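Local coordinates for protein ATP phosphoribosyltransferase regulatory subunit (Bacillus halodurans, PDB 3OD1) that is probably required, as partner of the HisG catalytic subunit, for the first step of histidine biosynthesis and may let histidine regulate it by feedback, at residues C31-E36 and L153-L158; Y43-T48 and R105-S110; D84-I89 and G130-G135; T339-S344 and V365-L370. All blocks are in the same frame, centred on the assembly; numbering follows the deposited sequence.

Contact 1 of 4, residues C31-E36 and L153-L158; sequences CDQMTE and LKRAGL
Arg155 reaches across to Gln33 and Glu36 and crosses both side chains at about a right angle. Its CG stands anti to the backbone N (chi1 -154°), and the chain runs extended to NE, which carries the guanidinium to Gln33 and Glu36. Arg155 NE donates to Gln33 OE1 at 3.1 Å. The bond is bent, 142° at the hydrogen, and the oxygen lies at the guanidinium edge, in its plane. The planes of the Gln33 amide and the guanidinium are 25° apart. The Glu36 carboxylate is turned much more steeply, yet its OE1 forms a salt bridge with Arg155 NH2 at 2.9 Å, while Glu36 CB lies over one guanidinium face. Arg155 NH1 forms a second salt bridge, with Glu37 OE1. Here the end of helix 139-155 packs on helix 21-40 in the class II synthetase-like domain. Gly157 leaves the helix with positive phi in a Schellman motif. Without the guanidinium, as with an alanine at Arg155, Glu36 and Glu37 would probably lose their positive mate. On the buried side, selenomethionine Met34 lays CG against Ala156 CB at 3.8 Å. Its chain bends at chi3, and CE meets Leu153 CD2 at 4.1 Å.

Contact 2 of 4, residues Y43-T48 and R105-S110; sequences YDMIET and RLAYQS
Tyr43 lays one ring face against the aliphatic part of Arg105. Arg105 CB sits 3.6 Å from the centroid of the Tyr43 ring, a CH-pi contact, and CG and CD follow across the same ring. The Arg105 chain is extended from CG to NE, and the guanidinium and ring planes are 74° apart. Glu144 takes both polar ends, Tyr43 OH by a hydrogen bond and Arg105 NH2 by a salt bridge. Were Tyr43 a leucine, Glu144 would probably lose its hydroxyl partner and the Arg105 methylenes the flat ring they lie on. The tight part runs from Tyr43 to Ile46. Asp44 N donates to Arg105 O, Ala107 N to Asp44 O and Ile46 N to Ala107 O. Strand 44-45 thereby joins strand 104-113 in parallel, as an outermost strand, within this chain, of the large mixed sheet of the class II synthetase-like domain. Selenomethionine Met45 bends at chi2 (-87°), which brings SE to 3.8 Å from Ala107 CB, and a second bend at chi3 turns CE toward Gln109. Ile46 CG2 packs on Leu106 CD2 at 4.1 Å. By contrast, beyond Ile46 the chains part and water lines the looser side. One water accepts from Gln109 N at 2.8 Å and also lies 2.8 Å from Ile46 O. Another accepts from Thr48 N at 3.1 Å and hydrogen-bonds to Ser110 OG. A third is 2.9 Å from Glu47 OE2. The second subunit borders this side too: its Lys27 forms a salt bridge with Glu47, and its Tyr24 packs on Met45.

Contact 3 of 4, residues D84-I89 and G130-G135; sequences DMTAPI and GVELIG
Thr86 makes the polar link to strand 125-134, through Glu132. Two residues earlier, Asp84 prepares the helix start. Its OD2 accepts from Ala87 N at 2.8 Å, almost straight at 173°, a capping bond for helix 86-94. Asp84 OD1 hydrogen-bonds to Ser61 OG. Selenomethionine Met85 follows; its chain bends away from the strand and packs on Ile46, Thr48 and Tyr108. Its carbonyl O accepts from Ile89 N within the first helical turn. Next comes Thr86 itself. With OG1 beside the backbone N (chi1 -57°), the hydroxyl faces the strand and donates to Glu132 OE2 at 2.6 Å. It meets that oxygen from above the carboxylate plane, 41° out of it. The two side chains cross at about a right angle. The other carboxylate oxygen, Glu132 OE1, hydrogen-bonds to Tyr300 OH, and two hydroxyls therefore hold the buried carboxylate. One turn on, Ile89 supplies the apolar part. Its CD1 lies 3.7 Å from Glu132 CG, where the glutamate chain bends at chi2. Its CG2 meets Ile134 CD1 at 4.0 Å, and these two isoleucines lie obliquely to each other. The arrangement is a capped helix start packed on a face of the central mixed sheet, part of the class II aminoacyl-tRNA synthetase fold to which this family belongs.

Contact 4 of 4, residues T339-S344 and V365-L370; sequences TCILFS and VVLQDL
Phe343 takes chi1 67°, placing CG between its backbone N and carbonyl carbon, and this swings the ring over the neighbouring strand toward Asp369. Leu367 has CG anti to its backbone N (chi1 -179°) and meets the same ring with CD1, 3.7 Å from Phe343 CD2. Strands 339-343 and 365-369 run parallel, 17° apart, and belong to a beta-alpha-beta unit with helix 348-359 as its crossover. Strand 385-389 lies beyond strand 339-343 in this small parallel sheet of the C-terminal domain. Backbone bonds zip the pair: Val366 N to Thr339 O, Ile341 N to Val366 O, Gln368 N to Ile341 O, Phe343 N to Gln368 O. Past the strand end, Leu370 N still donates to Phe343 O at 2.9 Å. The face with Ile341, Phe343 and Leu367 is turned to helix 348-359, where Ala351 touches both Phe343 and Leu367. On it Ile341 CD1 packs on Val365 CG1 at 3.7 Å, and Ile341 CG2 touches Leu367 CD1. The other face carries Cys340, Leu342, Val366 and Gln368. There Leu342 CD2 lies 3.8 Å from Gln368 CG. The bent Gln368 chain turns its amide back, and NE2 donates to Asp369 O in a nearly straight bond. The second subunit binds both residues by hydrogen bonds: its Asp136 meets Gln368 NE2, its Arg105 meets Gln368 OE1 and its Ser140 meets Asp369 OD2. Asp369 CA lies over one face of the Phe343 ring, 3.8 Å from its centroid.

Contacts 1, 2 and 3 belong to the synthetase-like domain; contact 4 lies in the C-terminal domain. Contacts 2 and 3 are the closest pair, with centres about 8 Å apart. Their strands 104-113 and 125-134 are neighbours in one sheet, where Leu106 O lies 2.8 Å from Glu132 N, a probable hydrogen bond. Contact 1 packs on contact 2 where Cys31 CB comes 3.3 Å from Gln109 NE2, whose hydrogen-bond partner is Glu127. It stays about 7 Å from contact 3 at the nearest atoms. Within the chain contact 4 is remote, its centre about 40 Å from that of contact 2. The dimer brings these two together: Val366 of one subunit packs on Arg105 of the other.

Contact 1 of 4, residues C31-E36 and L153-L158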
loop_
_atom_site.group_PDB
_atom_site.type_symbol
_atom_site.label_atom_id
_atom_site.label_comp_id
_atom_site.label_asym_id
_atom_site.label_seq_id
_atom_site.Cartn_x
_atom_site.Cartn_y
_atom_site.Cartn_z
ATOM N N CYS B 31 -5.600 -10.912 0.266
ATOM C CA CYS B 31 -6.009 -9.695 0.971
ATOM C C CYS B 31 -7.363 -9.175 0.515
ATOM O O CYS B 31 -8.162 -8.719 1.334
ATOM C CB CYS B 31 -4.961 -8.598 0.818
ATOM S SG CYS B 31 -3.408 -9.020 1.589
ATOM N N ASP B 32 -7.608 -9.236 -0.791
ATOM C CA ASP B 32 -8.881 -8.795 -1.351
ATOM C C ASP B 32 -10.054 -9.621 -0.822
ATOM O O ASP B 32 -11.121 -9.083 -0.557
ATOM C CB ASP B 32 -8.859 -8.838 -2.872
ATOM C CG ASP B 32 -8.000 -7.731 -3.480
ATOM O OD1 ASP B 32 -7.430 -6.892 -2.739
ATOM O OD2 ASP B 32 -7.894 -7.720 -4.713
ATOM N N GLN B 33 -9.848 -10.918 -0.647
ATOM C CA GLN B 33 -10.882 -11.754 -0.041
ATOM C C GLN B 33 -11.153 -11.335 1.405
ATOM O O GLN B 33 -12.310 -11.225 1.826
ATOM C CB GLN B 33 -10.494 -13.228 -0.126
ATOM C CG GLN B 33 -10.494 -13.747 -1.570
ATOM C CD GLN B 33 -11.878 -13.675 -2.194
ATOM O OE1 GLN B 33 -12.879 -13.954 -1.531
ATOM N NE2 GLN B 33 -11.945 -13.298 -3.467
HETATM N N MSE B 34 -10.095 -11.084 2.167
HETATM C CA MSE B 34 -10.280 -10.663 3.547
HETATM C C MSE B 34 -10.928 -9.294 3.668
HETATM O O MSE B 34 -11.814 -9.098 4.505
HETATM C CB MSE B 34 -8.967 -10.722 4.339
HETATM C CG MSE B 34 -8.383 -12.131 4.415
HETATM SE SE MSE B 34 -6.908 -12.250 5.648
HETATM C CE MSE B 34 -7.883 -11.874 7.305
ATOM N N THR B 35 -10.486 -8.346 2.847
ATOM C CA THR B 35 -11.013 -6.989 2.910
ATOM C C THR B 35 -12.479 -6.944 2.469
ATOM O O THR B 35 -13.260 -6.140 2.975
ATOM C CB THR B 35 -10.158 -5.994 2.089
ATOM O OG1 THR B 35 -9.984 -6.489 0.762
ATOM C CG2 THR B 35 -8.786 -5.817 2.729
ATOM N N GLU B 36 -12.852 -7.828 1.551
ATOM C CA GLU B 36 -14.250 -7.948 1.147
ATOM C C GLU B 36 -15.142 -8.417 2.298
ATOM O O GLU B 36 -16.239 -7.903 2.474
ATOM C CB GLU B 36 -14.399 -8.916 -0.021
ATOM C CG GLU B 36 -14.770 -8.234 -1.323
ATOM C CD GLU B 36 -14.717 -9.174 -2.511
ATOM O OE1 GLU B 36 -15.499 -10.152 -2.540
ATOM O OE2 GLU B 36 -13.886 -8.930 -3.417
ATOM N N LEU B 153 -10.430 -15.306 7.462
ATOM C CA LEU B 153 -9.447 -16.355 7.229
ATOM C C LEU B 153 -10.014 -17.439 6.317
ATOM O O LEU B 153 -9.354 -17.865 5.379
ATOM C CB LEU B 153 -8.976 -16.956 8.550
ATOM C CG LEU B 153 -8.075 -16.007 9.338
ATOM C CD1 LEU B 153 -7.693 -16.608 10.672
ATOM C CD2 LEU B 153 -6.835 -15.677 8.509
ATOM N N LYS B 154 -11.245 -17.859 6.596
ATOM C CA LYS B 154 -11.961 -18.818 5.757
ATOM C C LYS B 154 -12.123 -18.345 4.321
ATOM O O LYS B 154 -11.903 -19.107 3.380
ATOM C CB LYS B 154 -13.346 -19.117 6.340
ATOM C CG LYS B 154 -13.317 -20.033 7.544
ATOM C CD LYS B 154 -14.490 -20.997 7.535
ATOM C CE LYS B 154 -15.723 -20.395 8.176
ATOM N NZ LYS B 154 -16.765 -21.444 8.406
ATOM N N ARG B 155 -12.528 -17.094 4.146
ATOM C CA ARG B 155 -12.763 -16.578 2.808
ATOM C C ARG B 155 -11.448 -16.490 2.016
ATOM O O ARG B 155 -11.448 -16.519 0.785
ATOM C CB ARG B 155 -13.446 -15.212 2.873
ATOM C CG ARG B 155 -14.276 -14.864 1.645
ATOM C CD ARG B 155 -14.399 -13.353 1.520
ATOM N NE ARG B 155 -15.087 -12.919 0.311
ATOM C CZ ARG B 155 -16.338 -12.467 0.290
ATOM N NH1 ARG B 155 -17.040 -12.389 1.418
ATOM N NH2 ARG B 155 -16.886 -12.090 -0.861
ATOM N N ALA B 156 -10.332 -16.384 2.731
ATOM C CA ALA B 156 -9.026 -16.360 2.091
ATOM C C ALA B 156 -8.539 -17.768 1.734
ATOM O O ALA B 156 -7.554 -17.913 1.024
ATOM C CB ALA B 156 -8.008 -15.665 2.989
ATOM N N GLY B 157 -9.202 -18.801 2.245
ATOM C CA GLY B 157 -8.853 -20.163 1.878
ATOM C C GLY B 157 -8.288 -20.999 3.011
ATOM O O GLY B 157 -8.046 -22.191 2.846
ATOM N N LEU B 158 -8.076 -20.385 4.169
ATOM C CA LEU B 158 -7.516 -21.107 5.309
ATOM C C LEU B 158 -8.532 -22.097 5.881
ATOM O O LEU B 158 -9.714 -21.771 6.043
ATOM C CB LEU B 158 -7.050 -20.135 6.401
ATOM C CG LEU B 158 -6.010 -20.696 7.375
ATOM C CD1 LEU B 158 -4.740 -21.067 6.614
ATOM C CD2 LEU B 158 -5.697 -19.697 8.500
#

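Contact 2 of 4, residues Y43-T48 and R105-S110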
loop_
_atom_site.group_PDB
_atom_site.type_symbol
_atom_site.label_atom_id
_atom_site.label_comp_id
_atom_site.label_asym_id
_atom_site.label_seq_id
_atom_site.Cartn_x
_atom_site.Cartn_y
_atom_site.Cartn_z
ATOM N N TYR B 43 -17.045 -2.442 8.526
ATOM C CA TYR B 43 -15.798 -1.744 8.858
ATOM C C TYR B 43 -15.399 -0.839 7.698
ATOM O O TYR B 43 -15.641 -1.173 6.533
ATOM C CB TYR B 43 -14.683 -2.743 9.218
ATOM C CG TYR B 43 -14.915 -3.412 10.557
ATOM C CD1 TYR B 43 -14.166 -3.052 11.674
ATOM C CD2 TYR B 43 -15.902 -4.380 10.710
ATOM C CE1 TYR B 43 -14.385 -3.640 12.907
ATOM C CE2 TYR B 43 -16.144 -4.971 11.953
ATOM C CZ TYR B 43 -15.382 -4.593 13.043
ATOM O OH TYR B 43 -15.595 -5.181 14.261
ATOM N N ASP B 44 -14.839 0.325 8.010
ATOM C CA ASP B 44 -14.382 1.254 6.965
ATOM C C ASP B 44 -12.862 1.285 6.946
ATOM O O ASP B 44 -12.225 1.564 7.969
ATOM C CB ASP B 44 -14.855 2.684 7.228
ATOM C CG ASP B 44 -16.360 2.857 7.094
ATOM O OD1 ASP B 44 -16.980 2.288 6.177
ATOM O OD2 ASP B 44 -16.914 3.610 7.900
HETATM N N MSE B 45 -12.284 1.015 5.783
HETATM C CA MSE B 45 -10.839 1.153 5.588
HETATM C C MSE B 45 -10.380 2.596 5.740
HETATM O O MSE B 45 -11.047 3.522 5.279
HETATM C CB MSE B 45 -10.465 0.631 4.194
HETATM C CG MSE B 45 -10.799 -0.829 4.035
HETATM SE SE MSE B 45 -9.305 -1.885 4.672
HETATM C CE MSE B 45 -8.089 -1.264 3.268
ATOM N N ILE B 46 -9.240 2.788 6.395
ATOM C CA ILE B 46 -8.588 4.091 6.421
ATOM C C ILE B 46 -7.117 3.924 6.074
ATOM O O ILE B 46 -6.640 2.788 5.902
ATOM C CB ILE B 46 -8.747 4.812 7.791
ATOM C CG1 ILE B 46 -8.453 3.861 8.957
ATOM C CG2 ILE B 46 -10.143 5.408 7.911
ATOM C CD1 ILE B 46 -6.953 3.576 9.162
ATOM N N GLU B 47 -6.412 5.046 5.933
ATOM C CA GLU B 47 -4.952 5.014 5.916
ATOM C C GLU B 47 -4.377 6.096 6.816
ATOM O O GLU B 47 -5.012 7.123 7.063
ATOM C CB GLU B 47 -4.392 5.119 4.491
ATOM C CG GLU B 47 -4.810 3.933 3.622
ATOM C CD GLU B 47 -4.335 4.020 2.163
ATOM O OE1 GLU B 47 -4.113 5.142 1.655
ATOM O OE2 GLU B 47 -4.201 2.947 1.526
ATOM N N THR B 48 -3.186 5.838 7.339
ATOM C CA THR B 48 -2.475 6.808 8.169
ATOM C C THR B 48 -1.081 6.947 7.568
ATOM O O THR B 48 -0.725 6.183 6.658
ATOM C CB THR B 48 -2.361 6.317 9.623
ATOM O OG1 THR B 48 -1.698 5.047 9.628
ATOM C CG2 THR B 48 -3.740 6.173 10.263
ATOM N N ARG B 105 -15.887 1.325 13.722
ATOM C CA ARG B 105 -15.377 0.097 13.135
ATOM C C ARG B 105 -14.494 0.477 11.957
ATOM O O ARG B 105 -14.976 0.916 10.903
ATOM C CB ARG B 105 -16.529 -0.801 12.688
ATOM C CG ARG B 105 -17.239 -1.496 13.853
ATOM C CD ARG B 105 -18.488 -2.203 13.415
ATOM N NE ARG B 105 -18.993 -3.050 14.484
ATOM C CZ ARG B 105 -19.768 -2.619 15.475
ATOM N NH1 ARG B 105 -20.131 -1.342 15.534
ATOM N NH2 ARG B 105 -20.164 -3.466 16.416
ATOM N N LEU B 106 -13.193 0.332 12.154
ATOM C CA LEU B 106 -12.223 0.783 11.180
ATOM C C LEU B 106 -11.317 -0.376 10.812
ATOM O O LEU B 106 -11.161 -1.323 11.594
ATOM C CB LEU B 106 -11.427 1.956 11.747
ATOM C CG LEU B 106 -12.242 3.221 12.051
ATOM C CD1 LEU B 106 -11.459 4.182 12.917
ATOM C CD2 LEU B 106 -12.659 3.931 10.778
ATOM N N ALA B 107 -10.729 -0.298 9.622
ATOM C CA ALA B 107 -9.929 -1.395 9.080
ATOM C C ALA B 107 -8.730 -0.840 8.333
ATOM O O ALA B 107 -8.695 0.347 7.989
ATOM C CB ALA B 107 -10.760 -2.284 8.114
ATOM N N TYR B 108 -7.739 -1.690 8.087
ATOM C CA TYR B 108 -6.549 -1.241 7.375
ATOM C C TYR B 108 -5.898 -2.403 6.647
ATOM O O TYR B 108 -6.128 -3.558 6.979
ATOM C CB TYR B 108 -5.543 -0.633 8.355
ATOM C CG TYR B 108 -5.118 -1.617 9.426
ATOM C CD1 TYR B 108 -5.841 -1.742 10.604
ATOM C CD2 TYR B 108 -4.015 -2.448 9.242
ATOM C CE1 TYR B 108 -5.463 -2.655 11.599
ATOM C CE2 TYR B 108 -3.629 -3.370 10.223
ATOM C CZ TYR B 108 -4.353 -3.465 11.402
ATOM O OH TYR B 108 -3.978 -4.384 12.370
ATOM N N GLN B 109 -5.099 -2.076 5.638
ATOM C CA GLN B 109 -4.191 -3.025 5.030
ATOM C C GLN B 109 -2.939 -2.198 4.748
ATOM O O GLN B 109 -2.933 -1.334 3.866
ATOM C CB GLN B 109 -4.789 -3.594 3.740
ATOM C CG GLN B 109 -3.898 -4.583 3.034
ATOM C CD GLN B 109 -4.501 -5.087 1.721
ATOM O OE1 GLN B 109 -5.721 -5.096 1.551
ATOM N NE2 GLN B 109 -3.638 -5.529 0.798
ATOM N N SER B 110 -1.892 -2.427 5.529
ATOM C CA SER B 110 -0.767 -1.505 5.540
ATOM C C SER B 110 0.545 -2.192 5.845
ATOM O O SER B 110 0.595 -3.169 6.601
ATOM C CB SER B 110 -0.983 -0.425 6.610
ATOM O OG SER B 110 -2.215 0.246 6.437
HETATM O O HOH W 1 -5.074 0.638 4.991
HETATM O O HOH W 2 -5.100 0.256 1.879
HETATM O O HOH W 3 -2.103 3.070 6.444
#

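Contact 3 of 4, residues D84-I89 and G130-G135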
loop_
_atom_site.group_PDB
_atom_site.type_symbol
_atom_site.label_atom_id
_atom_site.label_comp_id
_atom_site.label_asym_id
_atom_site.label_seq_id
_atom_site.Cartn_x
_atom_site.Cartn_y
_atom_site.Cartn_z
ATOM N N ASP B 84 2.739 -0.119 13.984
ATOM C CA ASP B 84 1.450 -0.812 13.976
ATOM C C ASP B 84 0.363 0.144 13.477
ATOM O O ASP B 84 0.616 1.336 13.302
ATOM C CB ASP B 84 1.104 -1.296 15.387
ATOM C CG ASP B 84 0.883 -0.132 16.372
ATOM O OD1 ASP B 84 1.864 0.525 16.773
ATOM O OD2 ASP B 84 -0.273 0.148 16.733
HETATM N N MSE B 85 -0.852 -0.360 13.281
HETATM C CA MSE B 85 -1.960 0.503 12.870
HETATM C C MSE B 85 -2.917 0.881 14.008
HETATM O O MSE B 85 -3.740 1.790 13.856
HETATM C CB MSE B 85 -2.728 -0.117 11.696
HETATM C CG MSE B 85 -2.011 0.069 10.329
HETATM SE SE MSE B 85 -1.689 1.958 9.910
HETATM C CE MSE B 85 -3.534 2.567 9.719
ATOM N N THR B 86 -2.806 0.192 15.139
ATOM C CA THR B 86 -3.717 0.443 16.252
ATOM C C THR B 86 -3.480 1.817 16.891
ATOM O O THR B 86 -4.425 2.585 17.100
ATOM C CB THR B 86 -3.648 -0.655 17.327
ATOM O OG1 THR B 86 -3.919 -1.928 16.726
ATOM C CG2 THR B 86 -4.675 -0.377 18.428
ATOM N N ALA B 87 -2.229 2.135 17.202
ATOM C CA ALA B 87 -1.942 3.439 17.798
ATOM C C ALA B 87 -2.221 4.603 16.819
ATOM O O ALA B 87 -2.803 5.633 17.202
ATOM C CB ALA B 87 -0.520 3.483 18.370
ATOM N N PRO B 88 -1.830 4.445 15.537
ATOM C CA PRO B 88 -2.232 5.487 14.585
ATOM C C PRO B 88 -3.751 5.604 14.482
ATOM O O PRO B 88 -4.257 6.717 14.396
ATOM C CB PRO B 88 -1.601 5.022 13.262
ATOM C CG PRO B 88 -0.348 4.291 13.717
ATOM C CD PRO B 88 -0.783 3.562 14.982
ATOM N N ILE B 89 -4.474 4.490 14.527
ATOM C CA ILE B 89 -5.928 4.589 14.450
ATOM C C ILE B 89 -6.491 5.272 15.710
ATOM O O ILE B 89 -7.437 6.046 15.630
ATOM C CB ILE B 89 -6.587 3.225 14.175
ATOM C CG1 ILE B 89 -6.394 2.861 12.694
ATOM C CG2 ILE B 89 -8.070 3.261 14.538
ATOM C CD1 ILE B 89 -6.809 1.462 12.346
ATOM N N GLY B 130 -6.109 -5.759 9.286
ATOM C CA GLY B 130 -6.897 -5.978 10.483
ATOM C C GLY B 130 -7.968 -4.929 10.682
ATOM O O GLY B 130 -8.243 -4.131 9.776
ATOM N N VAL B 131 -8.558 -4.938 11.879
ATOM C CA VAL B 131 -9.669 -4.056 12.242
ATOM C C VAL B 131 -9.519 -3.588 13.677
ATOM O O VAL B 131 -8.866 -4.254 14.500
ATOM C CB VAL B 131 -11.033 -4.790 12.159
ATOM C CG1 VAL B 131 -11.242 -5.409 10.781
ATOM C CG2 VAL B 131 -11.134 -5.879 13.243
ATOM N N GLU B 132 -10.133 -2.442 13.975
ATOM C CA GLU B 132 -10.286 -1.960 15.346
ATOM C C GLU B 132 -11.772 -1.685 15.541
ATOM O O GLU B 132 -12.415 -1.080 14.676
ATOM C CB GLU B 132 -9.507 -0.654 15.563
ATOM C CG GLU B 132 -8.073 -0.690 15.062
ATOM C CD GLU B 132 -7.212 -1.689 15.814
ATOM O OE1 GLU B 132 -7.631 -2.168 16.893
ATOM O OE2 GLU B 132 -6.107 -1.996 15.322
ATOM N N LEU B 133 -12.314 -2.147 16.657
ATOM C CA LEU B 133 -13.691 -1.870 17.020
ATOM C C LEU B 133 -13.634 -1.120 18.345
ATOM O O LEU B 133 -13.283 -1.681 19.380
ATOM C CB LEU B 133 -14.498 -3.165 17.134
ATOM C CG LEU B 133 -15.792 -3.152 17.966
ATOM C CD1 LEU B 133 -16.735 -2.045 17.533
ATOM C CD2 LEU B 133 -16.488 -4.503 17.876
ATOM N N ILE B 134 -13.932 0.171 18.297
ATOM C CA ILE B 134 -13.600 1.055 19.407
ATOM C C ILE B 134 -14.846 1.624 20.057
ATOM O O ILE B 134 -15.727 2.134 19.380
ATOM C CB ILE B 134 -12.721 2.223 18.945
ATOM C CG1 ILE B 134 -11.420 1.698 18.331
ATOM C CG2 ILE B 134 -12.413 3.156 20.123
ATOM C CD1 ILE B 134 -10.773 2.694 17.392
ATOM N N GLY B 135 -14.920 1.516 21.377
ATOM C CA GLY B 135 -16.029 2.096 22.116
ATOM C C GLY B 135 -17.185 1.152 22.396
ATOM O O GLY B 135 -18.262 1.599 22.771
#

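Contact 4 of 4, residues T339-S344 and V365-L370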
loop_
_atom_site.group_PDB
_atom_site.type_symbol
_atom_site.label_atom_id
_atom_site.label_comp_id
_atom_site.label_asym_id
_atom_site.label_seq_id
_atom_site.Cartn_x
_atom_site.Cartn_y
_atom_site.Cartn_z
ATOM N N THR B 339 -2.688 -13.149 -23.025
ATOM C CA THR B 339 -2.553 -13.409 -24.454
ATOM C C THR B 339 -1.612 -12.360 -25.062
ATOM O O THR B 339 -1.556 -11.219 -24.587
ATOM C CB THR B 339 -3.907 -13.321 -25.159
ATOM O OG1 THR B 339 -4.767 -14.356 -24.676
ATOM C CG2 THR B 339 -3.739 -13.484 -26.636
ATOM N N CYS B 340 -0.870 -12.745 -26.100
ATOM C CA CYS B 340 0.074 -11.838 -26.742
ATOM C C CYS B 340 -0.186 -11.747 -28.248
ATOM O O CYS B 340 -0.167 -12.751 -28.947
ATOM C CB CYS B 340 1.513 -12.292 -26.491
ATOM S SG CYS B 340 2.768 -11.272 -27.305
ATOM N N ILE B 341 -0.452 -10.539 -28.732
ATOM C CA ILE B 341 -0.608 -10.300 -30.159
ATOM C C ILE B 341 0.669 -9.641 -30.659
ATOM O O ILE B 341 1.028 -8.558 -30.207
ATOM C CB ILE B 341 -1.817 -9.380 -30.459
ATOM C CG1 ILE B 341 -3.124 -10.050 -30.022
ATOM C CG2 ILE B 341 -1.864 -9.017 -31.943
ATOM C CD1 ILE B 341 -4.310 -9.096 -29.938
ATOM N N LEU B 342 1.375 -10.323 -31.548
ATOM C CA LEU B 342 2.592 -9.780 -32.147
ATOM C C LEU B 342 2.227 -9.157 -33.482
ATOM O O LEU B 342 1.608 -9.806 -34.324
ATOM C CB LEU B 342 3.626 -10.889 -32.369
ATOM C CG LEU B 342 4.146 -11.574 -31.104
ATOM C CD1 LEU B 342 4.801 -12.907 -31.444
ATOM C CD2 LEU B 342 5.114 -10.655 -30.349
ATOM N N PHE B 343 2.593 -7.901 -33.683
ATOM C CA PHE B 343 2.228 -7.263 -34.939
ATOM C C PHE B 343 3.404 -6.638 -35.657
ATOM O O PHE B 343 4.440 -6.382 -35.059
ATOM C CB PHE B 343 1.110 -6.230 -34.739
ATOM C CG PHE B 343 1.519 -5.022 -33.937
ATOM C CD1 PHE B 343 1.903 -3.850 -34.568
ATOM C CD2 PHE B 343 1.489 -5.048 -32.554
ATOM C CE1 PHE B 343 2.268 -2.734 -33.829
ATOM C CE2 PHE B 343 1.860 -3.933 -31.809
ATOM C CZ PHE B 343 2.244 -2.779 -32.449
ATOM N N SER B 344 3.241 -6.427 -36.959
ATOM C CA SER B 344 4.165 -5.590 -37.718
ATOM C C SER B 344 3.433 -4.337 -38.184
ATOM O O SER B 344 2.220 -4.201 -37.991
ATOM C CB SER B 344 4.761 -6.341 -38.904
ATOM O OG SER B 344 3.760 -6.705 -39.838
ATOM N N VAL B 365 -4.330 -8.712 -22.570
ATOM C CA VAL B 365 -3.597 -8.829 -23.827
ATOM C C VAL B 365 -2.329 -7.980 -23.845
ATOM O O VAL B 365 -2.366 -6.784 -23.560
ATOM C CB VAL B 365 -4.469 -8.415 -25.038
ATOM C CG1 VAL B 365 -3.721 -8.670 -26.338
ATOM C CG2 VAL B 365 -5.776 -9.186 -25.044
ATOM N N VAL B 366 -1.207 -8.606 -24.180
ATOM C CA VAL B 366 0.002 -7.863 -24.478
ATOM C C VAL B 366 0.028 -7.628 -25.992
ATOM O O VAL B 366 0.031 -8.577 -26.772
ATOM C CB VAL B 366 1.269 -8.624 -24.042
ATOM C CG1 VAL B 366 2.523 -7.947 -24.594
ATOM C CG2 VAL B 366 1.349 -8.711 -22.523
ATOM N N LEU B 367 0.002 -6.360 -26.396
ATOM C CA LEU B 367 0.042 -5.988 -27.811
ATOM C C LEU B 367 1.473 -5.555 -28.109
ATOM O O LEU B 367 1.944 -4.556 -27.575
ATOM C CB LEU B 367 -0.937 -4.846 -28.067
ATOM C CG LEU B 367 -1.084 -4.292 -29.486
ATOM C CD1 LEU B 367 -1.499 -5.361 -30.480
ATOM C CD2 LEU B 367 -2.093 -3.156 -29.453
ATOM N N GLN B 368 2.176 -6.355 -28.903
ATOM C CA GLN B 368 3.621 -6.229 -29.025
ATOM C C GLN B 368 4.094 -6.094 -30.479
ATOM O O GLN B 368 3.892 -6.994 -31.316
ATOM C CB GLN B 368 4.310 -7.428 -28.372
ATOM C CG GLN B 368 5.812 -7.400 -28.517
ATOM C CD GLN B 368 6.437 -6.257 -27.739
ATOM O OE1 GLN B 368 6.240 -6.130 -26.532
ATOM N NE2 GLN B 368 7.191 -5.415 -28.428
ATOM N N ASP B 369 4.714 -4.951 -30.762
ATOM C CA ASP B 369 5.413 -4.709 -32.022
ATOM C C ASP B 369 6.586 -5.652 -32.122
ATOM O O ASP B 369 7.465 -5.685 -31.256
ATOM C CB ASP B 369 5.896 -3.254 -32.081
ATOM C CG ASP B 369 6.432 -2.853 -33.456
ATOM O OD1 ASP B 369 7.011 -3.709 -34.171
ATOM O OD2 ASP B 369 6.287 -1.659 -33.805
ATOM N N LEU B 370 6.602 -6.444 -33.185
ATOM C CA LEU B 370 7.619 -7.467 -33.322
ATOM C C LEU B 370 9.011 -6.832 -33.406
ATOM O O LEU B 370 9.997 -7.410 -32.954
ATOM C CB LEU B 370 7.328 -8.319 -34.552
ATOM C CG LEU B 370 8.260 -9.500 -34.764
ATOM C CD1 LEU B 370 7.870 -10.630 -33.827
ATOM C CD2 LEU B 370 8.182 -9.945 -36.217
#